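Local coordinates for ginlfy protein (Ginkgo biloba, PDB 4UDE) that probably acts as a DNA-binding transcription factor of the FLO/LFY family, represented here by its SAM oligomerization domain, at residues 18-21 / 22-26; 33-36 / 37-41. All coordinates share one frame; numbering follows the deposited sequence.

In the fold
Both contacts are helix starts in the all-helical SAM domain of this LEAFY protein, and they come in series along the chain. Contact 1 (18-21 / 22-26) leads from the loop after helix 2-15 into helix 22-30; contact 2 (33-36 / 37-41) covers the next helix, the short 35-39, and its exit towards helix 43-55. Their centres are about 16 Å apart, on opposite sides of the chain's centre, and their nearest atoms stay about 7 Å from each other. Helix 2-15 and the long helix 63-83 touch side chains of both, so two separate turns of the chain are packed against the same two helices of a compact oligomerization domain.

Contact 1 (18-21 / 22-26); sequences YGVR and YMTLT
R21 O accepts the first backbone bonds of helix 22-30: L25 N reaches it over 3.1 Å with an N-H...O angle of 163°, in the carbonyl plane, and T24 N adds a weak bond at 3.0 Å, bent to 128°. R21 is thus the N-cap of helix 22-30 in this SAM domain, and V20 just before it is still extended. The side chain of V20 lies against the first turn of the helix through CG1. This methyl, anti to the backbone N (chi1 -176°), meets two residues: it lies 3.7 Å from T24 CG2, with the two side chains at about a right angle, and 3.7 Å from L25 CD2. V20 and L25 both also rest on F15 of helix 2-15, which ties the loop and the new helix to one apolar patch. An alanine in place of L25 would probably open a gap beside V20 CG1 and F15, leaving V20 CG1 without its CD2 partner. The polar ends point to helix 63-83, where E65 takes both: T24 OG1 hydrogen-bonds to E65 OE2, and R21, its chain bent at chi3, forms a salt bridge from NE to E65 OE1.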
# COMPACT_ATOMS: atom_id res chain seq x y z
N TYR A 18 -0.84 -7.20 -7.42
CA TYR A 18 -1.16 -7.57 -6.05
C TYR A 18 -2.63 -7.45 -5.69
O TYR A 18 -2.99 -7.66 -4.55
CB TYR A 18 -0.21 -6.88 -5.05
CG TYR A 18 1.21 -7.38 -5.19
CD1 TYR A 18 1.64 -8.51 -4.48
CD2 TYR A 18 2.12 -6.75 -6.02
CE1 TYR A 18 2.95 -8.98 -4.60
CE2 TYR A 18 3.43 -7.21 -6.16
CZ TYR A 18 3.84 -8.34 -5.44
OH TYR A 18 5.12 -8.81 -5.56
N GLY A 19 -3.47 -7.18 -6.68
CA GLY A 19 -4.92 -7.10 -6.52
C GLY A 19 -5.47 -5.94 -5.72
O GLY A 19 -6.61 -6.01 -5.26
N VAL A 20 -4.71 -4.85 -5.56
CA VAL A 20 -5.22 -3.69 -4.82
C VAL A 20 -6.06 -2.84 -5.79
O VAL A 20 -5.58 -2.46 -6.85
CB VAL A 20 -4.09 -2.91 -4.11
CG1 VAL A 20 -4.66 -1.78 -3.27
CG2 VAL A 20 -3.27 -3.86 -3.24
N ARG A 21 -7.34 -2.66 -5.47
CA ARG A 21 -8.27 -1.94 -6.33
C ARG A 21 -8.08 -0.42 -6.29
O ARG A 21 -7.52 0.12 -5.34
CB ARG A 21 -9.72 -2.38 -6.10
CG ARG A 21 -9.89 -3.90 -6.33
CD ARG A 21 -11.29 -4.40 -6.04
NE ARG A 21 -11.70 -4.22 -4.65
CZ ARG A 21 -12.96 -4.22 -4.24
NH1 ARG A 21 -13.95 -4.40 -5.11
NH2 ARG A 21 -13.25 -4.07 -2.95
N TYR A 22 -8.51 0.24 -7.38
CA TYR A 22 -8.40 1.67 -7.63
C TYR A 22 -8.83 2.55 -6.46
O TYR A 22 -8.09 3.45 -6.08
CB TYR A 22 -9.14 2.06 -8.93
CG TYR A 22 -8.91 3.51 -9.31
CD1 TYR A 22 -7.67 3.95 -9.73
CD2 TYR A 22 -9.94 4.44 -9.19
CE1 TYR A 22 -7.45 5.29 -10.05
CE2 TYR A 22 -9.73 5.78 -9.53
CZ TYR A 22 -8.48 6.20 -9.96
OH TYR A 22 -8.25 7.52 -10.29
N MET A 23 -10.01 2.29 -5.89
CA MET A 23 -10.58 3.02 -4.76
C MET A 23 -9.81 2.80 -3.45
O MET A 23 -9.88 3.65 -2.57
CB MET A 23 -12.06 2.67 -4.59
CG MET A 23 -12.96 3.46 -5.51
SD MET A 23 -14.69 3.19 -5.06
CE MET A 23 -14.98 4.67 -4.00
N THR A 24 -9.12 1.64 -3.30
CA THR A 24 -8.27 1.40 -2.13
C THR A 24 -7.03 2.31 -2.29
O THR A 24 -6.69 3.01 -1.35
CB THR A 24 -7.91 -0.09 -2.01
OG1 THR A 24 -9.12 -0.87 -1.92
CG2 THR A 24 -6.99 -0.37 -0.83
N LEU A 25 -6.44 2.35 -3.50
CA LEU A 25 -5.27 3.19 -3.82
C LEU A 25 -5.56 4.66 -3.60
O LEU A 25 -4.77 5.37 -2.98
CB LEU A 25 -4.75 2.95 -5.26
CG LEU A 25 -4.25 1.54 -5.55
CD1 LEU A 25 -3.96 1.33 -7.03
CD2 LEU A 25 -3.03 1.20 -4.70
N THR A 26 -6.73 5.10 -4.11
CA THR A 26 -7.26 6.46 -4.00
C THR A 26 -7.36 6.85 -2.52
O THR A 26 -6.93 7.95 -2.16
CB THR A 26 -8.61 6.54 -4.76
OG1 THR A 26 -8.32 6.76 -6.14
CG2 THR A 26 -9.50 7.63 -4.28

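Contact 2 (33-36 / 37-41); sequences FTVN and TLVNM
T34 O, at the N-cap, receives L38 N at 3.2 Å, almost straight at the hydrogen (171°), and V35 O receives V39 N at 3.0 Å. Side-chain hydrogen bonds hold both ends of the turn. At the start, the hydroxyls T34 OG1 and T37 OG1 pair at 3.2 Å; T34 OG1 sits between its own backbone N and carbonyl carbon (chi1 73°), which turns it towards the first turn of the helix. At the other end the amide N40 ND2 donates to N36 O over 3.0 Å, with that oxygen in the amide plane, while the backbone N of N40 adds a weak bond to the same acceptor. In the SAM fold this short helix 35-39 lies against its neighbours: L38 packs on L11 of helix 2-15 and on L46 of helix 43-55. Farther along the chain, M41 O takes a hydrogen bond from K77 NZ of helix 63-83. Apolar contacts centre on the F33 ring. M41 SD comes to its edge in a Met-aromatic contact, 3.9 Å from F33 CE1, and L38 CD2 approaches F33 CD1 obliquely at 3.8 Å. Farther round the helix, V35 CG1 and V39 CG1 meet at 4.2 Å.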
# COMPACT_ATOMS: atom_id res chain seq x y z
N PHE A 33 -0.26 8.22 2.36
CA PHE A 33 0.75 7.16 2.24
C PHE A 33 1.58 7.28 0.99
O PHE A 33 1.08 7.62 -0.09
CB PHE A 33 0.14 5.75 2.34
CG PHE A 33 -0.24 5.40 3.75
CD1 PHE A 33 0.73 4.95 4.66
CD2 PHE A 33 -1.54 5.59 4.20
CE1 PHE A 33 0.38 4.64 5.97
CE2 PHE A 33 -1.89 5.29 5.53
CZ PHE A 33 -0.92 4.81 6.40
N THR A 34 2.88 7.00 1.15
CA THR A 34 3.89 6.95 0.11
C THR A 34 4.55 5.57 0.21
O THR A 34 4.47 4.92 1.25
CB THR A 34 4.95 8.09 0.24
OG1 THR A 34 5.82 7.84 1.34
CG2 THR A 34 4.34 9.51 0.29
N VAL A 35 5.22 5.15 -0.86
CA VAL A 35 5.96 3.89 -0.95
C VAL A 35 7.07 3.81 0.12
O VAL A 35 7.21 2.79 0.80
CB VAL A 35 6.51 3.66 -2.38
CG1 VAL A 35 7.39 2.40 -2.44
CG2 VAL A 35 5.37 3.58 -3.39
N ASN A 36 7.85 4.90 0.28
CA ASN A 36 8.93 4.97 1.28
C ASN A 36 8.44 4.76 2.70
O ASN A 36 9.08 4.04 3.46
CB ASN A 36 9.71 6.28 1.16
CG ASN A 36 10.79 6.21 0.12
OD1 ASN A 36 10.81 5.33 -0.71
ND2 ASN A 36 11.78 7.08 0.20
N THR A 37 7.28 5.31 3.02
CA THR A 37 6.66 5.13 4.33
C THR A 37 6.30 3.66 4.54
O THR A 37 6.69 3.10 5.55
CB THR A 37 5.46 6.06 4.47
OG1 THR A 37 5.92 7.40 4.48
CG2 THR A 37 4.63 5.76 5.73
N LEU A 38 5.56 3.06 3.59
CA LEU A 38 5.12 1.66 3.64
C LEU A 38 6.27 0.65 3.77
O LEU A 38 6.18 -0.24 4.61
CB LEU A 38 4.21 1.32 2.44
CG LEU A 38 2.89 2.10 2.36
CD1 LEU A 38 2.34 2.08 0.92
CD2 LEU A 38 1.83 1.56 3.37
N VAL A 39 7.37 0.84 3.02
CA VAL A 39 8.53 -0.09 3.10
C VAL A 39 9.32 -0.01 4.42
O VAL A 39 10.11 -0.91 4.73
CB VAL A 39 9.44 -0.14 1.84
CG1 VAL A 39 8.60 -0.31 0.57
CG2 VAL A 39 10.35 1.08 1.74
N ASN A 40 9.07 1.04 5.21
CA ASN A 40 9.74 1.19 6.49
C ASN A 40 8.83 0.89 7.67
O ASN A 40 9.24 1.06 8.82
CB ASN A 40 10.36 2.58 6.58
CG ASN A 40 11.69 2.64 5.90
OD1 ASN A 40 12.69 2.16 6.43
ND2 ASN A 40 11.70 3.08 4.67
N MET A 41 7.58 0.44 7.38
CA MET A 41 6.61 0.09 8.42
C MET A 41 6.74 -1.38 8.78
O MET A 41 7.15 -2.17 7.95
CB MET A 41 5.17 0.38 7.93
CG MET A 41 4.79 1.84 8.05
SD MET A 41 3.29 2.30 7.12
CE MET A 41 2.06 1.30 7.93